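Carboxylic ester hydrolase (Aspergillus niger, PDB 7K4O) probably hydrolyses the ester bonds of tannins, as a fungal serine esterase of the tannase family that accommodates gallic acid in its active-site pocket. Local coordinates at residues K153-L158 with A180-C185; E191-V196 with P211-S216; E355-L360 with K380-S385; H413-A418 with A425-Y430. All coordinates share one frame; numbering follows the deposited sequence.

Contact 1 (K153-L158 with A180-C185); sequences KAHREL and AYYQGC
H155 and Y182 form a T-shaped (edge-to-face) pair: the phenol turns its edge toward the face of the imidazole, the ring planes stand at 90° and the centroids are 5.8 Å apart. H155 CE1 and Y182 CE1 make the closest approach, 4.0 Å, with the histidine carbon near the plane of the phenol. The main chains stay well apart, H155 CA and Y182 CA being 10.0 Å from each other, and the two long side chains bridge the gap, crossing at about a right angle. Y182 CG lies anti to the backbone N (chi1 179°), and the ring is carried off the strand to where its edge meets H155.

Both rings are fixed by polar ends bonded beyond the two segments. H155 NE2 is hydrogen-bonded to E191 OE1, a carboxylate that would tend to polarise the imidazole, and Y182 OH to G188 O; both partners belong to helix 187-196. W203 stacks on the phenol of Y182, so this tyrosine meets one aromatic group at its edge and another in a stack. Y181, the preceding residue of the strand, packs instead on helix 481-491.

Backbone bonds join A180-C185 to strands 89-93 and 205-209, placing it in the middle of the sheet, and C185 is disulfide-bonded to C466. A helix packed on such a central strand is consistent with an alpha/beta hydrolase whose strand runs into the probable nucleophile elbow, with G184 already part of its GxSxG sequence.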
# COMPACT_ATOMS: atom_id res chain seq x y z
N LYS A 153 8.68 -9.62 11.37
CA LYS A 153 9.62 -10.74 11.54
C LYS A 153 9.44 -11.75 10.40
O LYS A 153 10.45 -12.39 9.98
CB LYS A 153 9.44 -11.40 12.92
CG LYS A 153 10.48 -12.44 13.25
CD LYS A 153 10.54 -12.76 14.78
CE LYS A 153 9.27 -13.43 15.28
NZ LYS A 153 9.44 -13.93 16.66
N ALA A 154 8.23 -12.01 9.95
CA ALA A 154 7.97 -13.02 8.90
C ALA A 154 8.70 -12.64 7.59
O ALA A 154 9.30 -13.53 6.93
CB ALA A 154 6.48 -13.16 8.62
N HIS A 155 8.70 -11.37 7.25
CA HIS A 155 9.38 -10.96 5.99
C HIS A 155 10.90 -11.04 6.11
O HIS A 155 11.59 -11.42 5.14
CB HIS A 155 8.94 -9.58 5.56
CG HIS A 155 7.74 -9.61 4.70
ND1 HIS A 155 7.79 -10.17 3.40
CD2 HIS A 155 6.46 -9.27 4.95
CE1 HIS A 155 6.57 -10.13 2.91
NE2 HIS A 155 5.74 -9.56 3.81
N ARG A 156 11.44 -10.75 7.28
CA ARG A 156 12.89 -10.93 7.53
C ARG A 156 13.27 -12.40 7.30
O ARG A 156 14.29 -12.67 6.61
CB ARG A 156 13.20 -10.45 8.94
CG ARG A 156 14.64 -10.62 9.36
CD ARG A 156 15.56 -9.99 8.40
NE ARG A 156 16.90 -9.96 9.01
CZ ARG A 156 17.99 -9.58 8.32
NH1 ARG A 156 17.90 -9.14 7.08
NH2 ARG A 156 19.15 -9.58 8.93
N GLU A 157 12.50 -13.33 7.89
CA GLU A 157 12.78 -14.77 7.79
C GLU A 157 12.64 -15.23 6.33
O GLU A 157 13.49 -16.02 5.87
CB GLU A 157 11.85 -15.52 8.73
CG GLU A 157 12.19 -15.30 10.20
CD GLU A 157 11.14 -15.74 11.23
OE1 GLU A 157 10.09 -16.31 10.83
OE2 GLU A 157 11.41 -15.53 12.44
N LEU A 158 11.58 -14.80 5.66
CA LEU A 158 11.35 -15.15 4.24
C LEU A 158 12.58 -14.73 3.41
O LEU A 158 13.05 -15.53 2.59
CB LEU A 158 10.06 -14.53 3.71
CG LEU A 158 9.84 -14.56 2.18
CD1 LEU A 158 9.88 -15.96 1.61
CD2 LEU A 158 8.58 -13.81 1.83
N ALA A 180 18.28 -8.42 -4.95
CA ALA A 180 17.09 -8.78 -4.16
C ALA A 180 16.14 -7.58 -4.13
O ALA A 180 16.58 -6.43 -3.89
CB ALA A 180 17.52 -9.20 -2.76
N TYR A 181 14.86 -7.88 -4.34
CA TYR A 181 13.81 -6.86 -4.51
C TYR A 181 12.60 -7.22 -3.65
O TYR A 181 12.43 -8.37 -3.25
CB TYR A 181 13.41 -6.79 -5.98
CG TYR A 181 14.55 -6.46 -6.92
CD1 TYR A 181 14.96 -5.16 -7.05
CD2 TYR A 181 15.22 -7.44 -7.65
CE1 TYR A 181 16.00 -4.81 -7.89
CE2 TYR A 181 16.26 -7.10 -8.49
CZ TYR A 181 16.62 -5.78 -8.65
OH TYR A 181 17.62 -5.44 -9.51
N TYR A 182 11.77 -6.22 -3.44
CA TYR A 182 10.43 -6.36 -2.85
C TYR A 182 9.44 -5.64 -3.77
O TYR A 182 9.74 -4.59 -4.33
CB TYR A 182 10.33 -5.73 -1.45
CG TYR A 182 8.94 -5.87 -0.87
CD1 TYR A 182 8.55 -7.07 -0.35
CD2 TYR A 182 8.00 -4.85 -0.94
CE1 TYR A 182 7.28 -7.27 0.15
CE2 TYR A 182 6.73 -5.02 -0.43
CZ TYR A 182 6.37 -6.23 0.11
OH TYR A 182 5.09 -6.48 0.59
N GLN A 183 8.25 -6.20 -3.85
CA GLN A 183 7.12 -5.54 -4.59
C GLN A 183 5.81 -5.79 -3.84
O GLN A 183 5.41 -6.95 -3.68
CB GLN A 183 7.06 -5.97 -6.06
CG GLN A 183 5.98 -5.23 -6.85
CD GLN A 183 5.99 -5.62 -8.32
OE1 GLN A 183 6.33 -6.75 -8.66
NE2 GLN A 183 5.67 -4.64 -9.18
N GLY A 184 5.16 -4.71 -3.42
CA GLY A 184 3.87 -4.87 -2.75
C GLY A 184 3.12 -3.56 -2.64
O GLY A 184 3.70 -2.49 -2.89
N CYS A 185 1.83 -3.63 -2.28
CA CYS A 185 0.96 -2.43 -2.23
C CYS A 185 0.04 -2.57 -0.99
O CYS A 185 -0.36 -3.67 -0.62
CB CYS A 185 0.14 -2.30 -3.53
SG CYS A 185 -0.44 -0.61 -3.93

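Contact 2 (E191-V196 with P211-S216); sequences EGWSQV and PAFRWS. With GDE (3,4,5-trihydroxybenzoic acid), chain J.
W193, on the helix that follows the probable nucleophile elbow of this alpha/beta hydrolase, meets P211 and F213 of the loop leaving strand 205-209, a loop that also lines the gallic acid pocket. The indole touches with its five-membered ring. W193 CD1 lies 3.5 Å from F213 CD2, and W193 NE1 lies 3.7 Å from F213 CE2. The two rings are inclined at 31° with centroids 5.1 Å apart, an oblique pairing. P211 CB comes at the edge of the indole, in its plane, 3.8 Å from W193 CD1. P211 CG also sits over the centre of one face of F213, so the proline wedges against both aromatic rings. F213 CG stands between its own backbone N and carbonyl carbon (chi1 61°), which folds the phenyl back beneath P211.

A212 is the centre of an inverse gamma turn, spanned by a weak F213 N to P211 O bond. That turn directs A212 CB to the ligand, 3.7 Å from CAI of gallic acid, while P211 and F213 face the helix. On the helix, S194 OG donates to E191 O at 2.6 Å.

Helix 425-438 adds Y430, whose ring is edge-to-face with that of W193, and S427, which packs on P211. A212 is joined to S186 by a backbone hydrogen bond, and R214 occupies the N-cap position of helix 215-221.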
# COMPACT_ATOMS: atom_id res chain seq x y z
N GLU A 191 4.50 -3.60 4.58
CA GLU A 191 5.45 -4.71 4.78
C GLU A 191 6.79 -4.39 4.12
O GLU A 191 7.82 -4.67 4.73
CB GLU A 191 4.88 -6.02 4.28
CG GLU A 191 3.71 -6.52 5.11
CD GLU A 191 2.80 -7.52 4.43
OE1 GLU A 191 3.20 -8.11 3.42
OE2 GLU A 191 1.67 -7.76 4.96
N GLY A 192 6.78 -3.77 2.94
CA GLY A 192 8.05 -3.32 2.34
C GLY A 192 8.78 -2.36 3.26
O GLY A 192 9.96 -2.55 3.55
N TRP A 193 8.09 -1.34 3.76
CA TRP A 193 8.74 -0.35 4.67
C TRP A 193 9.20 -1.01 5.96
O TRP A 193 10.20 -0.57 6.53
CB TRP A 193 7.83 0.85 4.95
CG TRP A 193 7.80 1.85 3.85
CD1 TRP A 193 6.72 2.21 3.11
CD2 TRP A 193 8.92 2.56 3.29
NE1 TRP A 193 7.07 3.16 2.20
CE2 TRP A 193 8.42 3.39 2.28
CE3 TRP A 193 10.29 2.65 3.61
CZ2 TRP A 193 9.24 4.25 1.55
CZ3 TRP A 193 11.09 3.51 2.89
CH2 TRP A 193 10.57 4.28 1.85
N SER A 194 8.53 -2.06 6.44
CA SER A 194 8.87 -2.71 7.71
C SER A 194 10.31 -3.24 7.63
O SER A 194 11.02 -3.28 8.66
CB SER A 194 7.91 -3.80 8.09
OG SER A 194 8.06 -4.99 7.33
N GLN A 195 10.74 -3.69 6.46
CA GLN A 195 12.10 -4.24 6.27
C GLN A 195 13.12 -3.13 5.96
O GLN A 195 14.20 -3.12 6.55
CB GLN A 195 12.15 -5.27 5.14
CG GLN A 195 11.15 -6.39 5.32
CD GLN A 195 11.31 -7.15 6.62
OE1 GLN A 195 12.31 -7.81 6.83
NE2 GLN A 195 10.36 -6.99 7.53
N VAL A 196 12.76 -2.18 5.10
CA VAL A 196 13.66 -1.05 4.73
C VAL A 196 14.04 -0.25 5.98
O VAL A 196 15.15 0.19 6.10
CB VAL A 196 13.02 -0.21 3.65
CG1 VAL A 196 13.79 1.08 3.40
CG2 VAL A 196 12.83 -0.99 2.33
N PRO A 211 1.25 2.65 1.01
CA PRO A 211 1.46 1.79 2.16
C PRO A 211 0.51 2.10 3.33
O PRO A 211 0.35 3.29 3.67
CB PRO A 211 2.93 2.04 2.51
CG PRO A 211 3.22 3.43 2.01
CD PRO A 211 2.39 3.54 0.76
N ALA A 212 0.04 1.04 3.97
CA ALA A 212 -0.76 1.14 5.21
C ALA A 212 0.14 1.34 6.44
O ALA A 212 -0.07 0.66 7.47
CB ALA A 212 -1.63 -0.05 5.33
N PHE A 213 1.12 2.24 6.33
CA PHE A 213 1.97 2.60 7.48
C PHE A 213 1.28 3.73 8.29
O PHE A 213 0.11 4.07 8.06
CB PHE A 213 3.39 2.88 7.03
CG PHE A 213 3.61 4.00 6.05
CD1 PHE A 213 2.63 4.93 5.77
CD2 PHE A 213 4.86 4.12 5.44
CE1 PHE A 213 2.92 6.00 4.92
CE2 PHE A 213 5.12 5.15 4.56
CZ PHE A 213 4.18 6.12 4.36
N ARG A 214 2.00 4.25 9.27
CA ARG A 214 1.46 5.22 10.26
C ARG A 214 0.22 4.58 10.88
O ARG A 214 -0.82 5.26 11.03
CB ARG A 214 1.21 6.58 9.61
CG ARG A 214 1.22 7.72 10.61
CD ARG A 214 1.14 9.08 9.95
NE ARG A 214 2.37 9.34 9.17
CZ ARG A 214 2.49 9.35 7.84
NH1 ARG A 214 1.45 9.15 7.06
NH2 ARG A 214 3.69 9.49 7.34
N TRP A 215 0.35 3.34 11.33
CA TRP A 215 -0.74 2.42 11.70
C TRP A 215 -1.83 3.09 12.56
O TRP A 215 -3.01 3.00 12.17
CB TRP A 215 -0.17 1.20 12.41
CG TRP A 215 -1.21 0.15 12.61
CD1 TRP A 215 -2.03 -0.05 13.69
CD2 TRP A 215 -1.47 -0.93 11.71
NE1 TRP A 215 -2.83 -1.12 13.46
CE2 TRP A 215 -2.52 -1.71 12.26
CE3 TRP A 215 -0.96 -1.30 10.45
CZ2 TRP A 215 -3.07 -2.80 11.59
CZ3 TRP A 215 -1.48 -2.39 9.81
CH2 TRP A 215 -2.52 -3.13 10.36
N SER A 216 -1.46 3.71 13.68
CA SER A 216 -2.49 4.18 14.64
C SER A 216 -3.33 5.28 13.98
O SER A 216 -4.49 5.45 14.41
CB SER A 216 -1.84 4.61 15.97
OG SER A 216 -1.04 5.77 15.81
OAA GDE J . -4.13 -3.73 2.28
OAB GDE J . -5.88 -2.83 1.25
OAC GDE J . -4.49 -1.74 7.01
OAD GDE J . -6.97 1.21 4.19
OAE GDE J . -6.00 0.60 6.61
CAF GDE J . -4.78 -2.32 4.64
CAG GDE J . -6.05 -0.82 3.19
CAH GDE J . -5.10 -2.91 2.25
CAI GDE J . -5.00 -1.46 5.72
CAJ GDE J . -6.31 0.03 4.30
CAK GDE J . -5.36 -2.00 3.42
CAL GDE J . -5.77 -0.28 5.52

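Contact 3 (E355-L360 with K380-S385)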
# COMPACT_ATOMS: atom_id res chain seq x y z
N GLU A 355 -12.34 -2.81 12.87
CA GLU A 355 -11.51 -3.99 13.16
C GLU A 355 -10.28 -3.55 13.98
O GLU A 355 -9.85 -4.33 14.87
CB GLU A 355 -11.07 -4.70 11.88
CG GLU A 355 -10.11 -5.87 12.17
CD GLU A 355 -10.05 -6.95 11.13
OE1 GLU A 355 -10.53 -6.73 10.01
OE2 GLU A 355 -9.53 -8.03 11.46
N TYR A 356 -9.62 -2.46 13.65
CA TYR A 356 -8.45 -1.99 14.42
C TYR A 356 -8.85 -1.84 15.91
O TYR A 356 -8.17 -2.39 16.79
CB TYR A 356 -7.85 -0.71 13.88
CG TYR A 356 -6.84 -0.10 14.81
CD1 TYR A 356 -5.71 -0.81 15.16
CD2 TYR A 356 -6.98 1.15 15.38
CE1 TYR A 356 -4.79 -0.32 16.07
CE2 TYR A 356 -6.02 1.70 16.21
CZ TYR A 356 -4.91 0.96 16.56
OH TYR A 356 -3.99 1.45 17.45
N ILE A 357 -9.92 -1.12 16.17
CA ILE A 357 -10.34 -0.89 17.59
C ILE A 357 -10.66 -2.23 18.25
O ILE A 357 -10.17 -2.50 19.37
CB ILE A 357 -11.48 0.13 17.69
CG1 ILE A 357 -11.09 1.47 17.08
CG2 ILE A 357 -11.95 0.25 19.15
CD1 ILE A 357 -9.78 2.06 17.53
N ALA A 358 -11.47 -3.07 17.61
CA ALA A 358 -11.90 -4.34 18.23
C ALA A 358 -10.70 -5.28 18.44
O ALA A 358 -10.63 -5.96 19.48
CB ALA A 358 -12.98 -5.00 17.41
N LEU A 359 -9.80 -5.40 17.45
CA LEU A 359 -8.75 -6.44 17.45
C LEU A 359 -7.51 -5.98 18.25
O LEU A 359 -6.95 -6.80 18.96
CB LEU A 359 -8.32 -6.72 16.01
CG LEU A 359 -7.36 -7.90 15.86
CD1 LEU A 359 -8.04 -9.22 16.19
CD2 LEU A 359 -6.78 -7.85 14.45
N LEU A 360 -7.04 -4.76 18.04
CA LEU A 360 -5.72 -4.36 18.52
C LEU A 360 -5.80 -3.33 19.65
O LEU A 360 -4.79 -3.07 20.27
CB LEU A 360 -4.89 -3.88 17.34
CG LEU A 360 -4.41 -5.00 16.41
CD1 LEU A 360 -3.98 -4.38 15.09
CD2 LEU A 360 -3.27 -5.76 17.06
N LYS A 380 -8.83 11.01 18.28
CA LYS A 380 -7.50 11.57 18.61
C LYS A 380 -6.82 10.69 19.65
O LYS A 380 -5.65 10.35 19.50
CB LYS A 380 -7.64 13.00 19.11
CG LYS A 380 -6.36 13.58 19.70
CD LYS A 380 -6.59 14.91 20.37
CE LYS A 380 -5.33 15.48 20.98
NZ LYS A 380 -5.54 16.86 21.46
N ASP A 381 -7.53 10.33 20.70
CA ASP A 381 -6.92 9.57 21.82
C ASP A 381 -6.44 8.20 21.30
O ASP A 381 -5.36 7.75 21.72
CB ASP A 381 -7.91 9.37 22.97
CG ASP A 381 -8.23 10.67 23.72
OD1 ASP A 381 -7.49 11.64 23.57
OD2 ASP A 381 -9.26 10.68 24.43
N TRP A 382 -7.21 7.56 20.43
CA TRP A 382 -6.81 6.27 19.81
C TRP A 382 -5.57 6.47 18.94
O TRP A 382 -4.63 5.62 19.01
CB TRP A 382 -7.98 5.69 19.03
CG TRP A 382 -8.98 4.95 19.87
CD1 TRP A 382 -8.77 4.21 21.00
CD2 TRP A 382 -10.38 4.85 19.58
NE1 TRP A 382 -9.95 3.66 21.40
CE2 TRP A 382 -10.94 4.01 20.55
CE3 TRP A 382 -11.17 5.30 18.53
CZ2 TRP A 382 -12.29 3.66 20.52
CZ3 TRP A 382 -12.50 4.93 18.48
CH2 TRP A 382 -13.05 4.13 19.48
N MET A 383 -5.48 7.56 18.20
CA MET A 383 -4.30 7.74 17.33
C MET A 383 -3.05 7.89 18.19
O MET A 383 -1.98 7.32 17.88
CB MET A 383 -4.48 8.92 16.37
CG MET A 383 -5.63 8.68 15.43
SD MET A 383 -5.78 10.02 14.24
CE MET A 383 -7.15 9.43 13.26
N ILE A 384 -3.15 8.71 19.25
CA ILE A 384 -1.99 9.02 20.12
C ILE A 384 -1.61 7.81 20.95
O ILE A 384 -0.40 7.52 21.06
CB ILE A 384 -2.28 10.25 20.99
CG1 ILE A 384 -2.42 11.48 20.08
CG2 ILE A 384 -1.17 10.43 22.03
CD1 ILE A 384 -2.75 12.80 20.81
N SER A 385 -2.56 7.12 21.56
CA SER A 385 -2.23 5.96 22.42
C SER A 385 -1.65 4.83 21.56
O SER A 385 -0.71 4.16 22.02
CB SER A 385 -3.36 5.44 23.26
OG SER A 385 -4.44 5.04 22.47
O HOH W 1 -5.10 2.95 19.31
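One water links Y356 to W382: it lies 2.6 Å from Y356 OH and donates to W382 O at 2.7 Å. The phenol oxygen and the helix carbonyl, 4.5 Å apart from Y356 OH to W382 O, are thus joined without touching.

Beside this bridge the contact is carried by I357 on the indole. I357 CD1 sits over one face of W382 in a CH-pi contact, 3.7 Å from the centroid of the six-membered ring and 19° off its normal; the nearest ring atom is W382 CD2, at 3.5 Å. The CG2 branch spreads toward the outer rim, where I357 CG2 is 3.7 Å from W382 CZ2. With I357 CG1 anti to the carbonyl carbon (chi1 -58°), both branches lie across the same face.

Helices 351-361 and 376-390 belong to the long insertion between sheet strands 205-209 and 410-416, the part of the chain that probably corresponds to the lid of tannase-family esterases. L352, earlier on the first helix, lines the gallic acid pocket. The Y356 ring has L360 CD1 in plane at its edge, and meets the ring of W215 at steeply inclined planes. On the second helix, D381 O accepts S385 N at 2.9 Å; a further bond from S385 OG is doubtful, as that side chain has two conformers.

Contact 4 (H413-A418 with A425-Y430)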
# COMPACT_ATOMS: atom_id res chain seq x y z
N HIS A 413 8.33 4.49 -4.63
CA HIS A 413 7.10 4.59 -3.83
C HIS A 413 6.05 5.30 -4.69
O HIS A 413 6.33 6.38 -5.22
CB HIS A 413 7.46 5.36 -2.57
CG HIS A 413 6.40 5.61 -1.56
ND1 HIS A 413 6.69 6.27 -0.39
CD2 HIS A 413 5.07 5.34 -1.54
CE1 HIS A 413 5.57 6.39 0.32
NE2 HIS A 413 4.56 5.84 -0.34
N PHE A 414 4.87 4.73 -4.78
CA PHE A 414 3.78 5.36 -5.57
C PHE A 414 2.48 5.33 -4.80
O PHE A 414 2.28 4.51 -3.90
CB PHE A 414 3.63 4.70 -6.95
CG PHE A 414 3.20 3.28 -6.93
CD1 PHE A 414 4.13 2.26 -6.73
CD2 PHE A 414 1.87 2.94 -7.14
CE1 PHE A 414 3.70 0.95 -6.64
CE2 PHE A 414 1.46 1.63 -7.07
CZ PHE A 414 2.39 0.64 -6.85
N HIS A 415 1.56 6.21 -5.18
CA HIS A 415 0.26 6.34 -4.49
C HIS A 415 -0.78 6.95 -5.44
O HIS A 415 -0.48 8.00 -6.03
CB HIS A 415 0.47 7.17 -3.21
CG HIS A 415 -0.57 6.96 -2.18
ND1 HIS A 415 -0.24 6.85 -0.83
CD2 HIS A 415 -1.93 6.86 -2.26
CE1 HIS A 415 -1.35 6.67 -0.14
NE2 HIS A 415 -2.41 6.66 -0.98
N GLY A 416 -1.96 6.36 -5.53
CA GLY A 416 -3.03 6.94 -6.36
C GLY A 416 -3.52 8.28 -5.83
O GLY A 416 -3.74 8.42 -4.63
N ASP A 417 -3.75 9.25 -6.72
CA ASP A 417 -4.25 10.59 -6.35
C ASP A 417 -5.69 10.49 -5.84
O ASP A 417 -6.06 11.40 -5.07
CB ASP A 417 -4.21 11.55 -7.57
CG ASP A 417 -2.94 12.36 -7.58
OD1 ASP A 417 -2.85 13.27 -6.74
OD2 ASP A 417 -2.06 12.10 -8.44
N ALA A 418 -6.44 9.47 -6.23
CA ALA A 418 -7.87 9.34 -5.85
C ALA A 418 -8.05 8.13 -4.92
O ALA A 418 -9.11 7.44 -4.93
CB ALA A 418 -8.76 9.30 -7.08
N ALA A 425 -1.79 11.96 0.85
CA ALA A 425 -0.88 12.79 1.63
C ALA A 425 -0.09 11.96 2.66
O ALA A 425 0.92 12.45 3.14
CB ALA A 425 -1.66 13.93 2.24
N ALA A 426 -0.56 10.77 3.01
CA ALA A 426 0.15 9.91 3.99
C ALA A 426 1.53 9.55 3.42
O ALA A 426 2.47 9.43 4.23
CB ALA A 426 -0.59 8.69 4.33
N SER A 427 1.62 9.39 2.10
CA SER A 427 2.92 9.00 1.47
C SER A 427 3.84 10.20 1.41
O SER A 427 5.04 10.06 1.70
CB SER A 427 2.70 8.35 0.12
OG SER A 427 2.14 7.06 0.24
N ILE A 428 3.35 11.38 0.99
CA ILE A 428 4.20 12.58 0.98
C ILE A 428 4.77 12.79 2.38
O ILE A 428 5.96 13.12 2.53
CB ILE A 428 3.40 13.82 0.49
CG1 ILE A 428 3.22 13.85 -1.03
CG2 ILE A 428 4.12 15.05 0.94
CD1 ILE A 428 2.35 12.82 -1.59
N ARG A 429 3.93 12.66 3.40
CA ARG A 429 4.41 12.95 4.76
C ARG A 429 5.64 12.11 5.12
O ARG A 429 6.56 12.60 5.75
CB ARG A 429 3.31 12.76 5.80
CG ARG A 429 3.80 13.27 7.16
CD ARG A 429 2.69 13.17 8.21
NE ARG A 429 3.12 13.71 9.47
CZ ARG A 429 2.95 14.99 9.86
NH1 ARG A 429 2.32 15.86 9.08
NH2 ARG A 429 3.38 15.39 11.04
N TYR A 430 5.62 10.83 4.79
CA TYR A 430 6.76 9.96 5.18
C TYR A 430 8.02 10.38 4.43
O TYR A 430 9.11 10.42 5.04
CB TYR A 430 6.44 8.49 4.94
CG TYR A 430 7.57 7.61 5.40
CD1 TYR A 430 7.93 7.51 6.74
CD2 TYR A 430 8.35 6.90 4.47
CE1 TYR A 430 9.01 6.74 7.16
CE2 TYR A 430 9.40 6.10 4.87
CZ TYR A 430 9.74 6.02 6.21
OH TYR A 430 10.81 5.25 6.56
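The imidazoles of H413 and H415 both turn an edge to S427, whose hydroxyl lies in the plane of the H415 ring and near that of the H413 ring. H415 ND1 and S427 OG are 2.6 Å apart in an almost straight hydrogen bond (176°), and H413 NE2 is bonded to the same oxygen, S427 OG, at 2.8 Å. A hydroxyl has a single hydrogen to give, so if both bonds form together at least one imidazole must supply a proton. The serine's carbon also presses in, with S427 CB 3.2 Å from H413 NE2 and 3.4 Å from H415 ND1.

Two residues apart on strand 410-416, the histidines leave from the same side of it. In each, CG is trans to the main-chain N (chi1 -180° for H413, -158° for H415), and their rings converge on one turn of the helix. F414, between them, points away from that helix.

The far nitrogens hold the rings in rotation: H413 ND1 is hydrogen-bonded to Y455 OH, and H415 NE2 to the carbonyl of I422, a residue of the gallic acid pocket. L457 packs against both H413 and S427, so apolar groups flank this buried polar cluster.

Strand 410-416 and the parallel strand 455-460, connected through helices 425-438 and 444-452, form a beta-alpha-beta crossover of the alpha/beta hydrolase fold. The bond from H415 to I422 ties the strand to its connecting loop, which carries S421 and I422 to the pocket and, in this fold, probably the acid of the catalytic triad.

The four contacts follow one another along the chain; none nests or crosses. Contact 1 closes the loop that joins helix 144-169 to strand 179-185, and that strand leads into the helix of contact 2. Contact 2 spans strand 205-209 and folds the loop after it back on this helix. Contact 3, within the insertion, closes the connection between helices 351-361 and 376-390 and reaches contact 2 through a probable S216 OG to M383 O hydrogen bond. Contact 4 returns to the sheet and joins a strand to the helix after it. R214 NH1 to A426 O links contacts 2 and 4, while C185 packs against F414 between contacts 1 and 4. Contact 3 touches neither 1 nor 4.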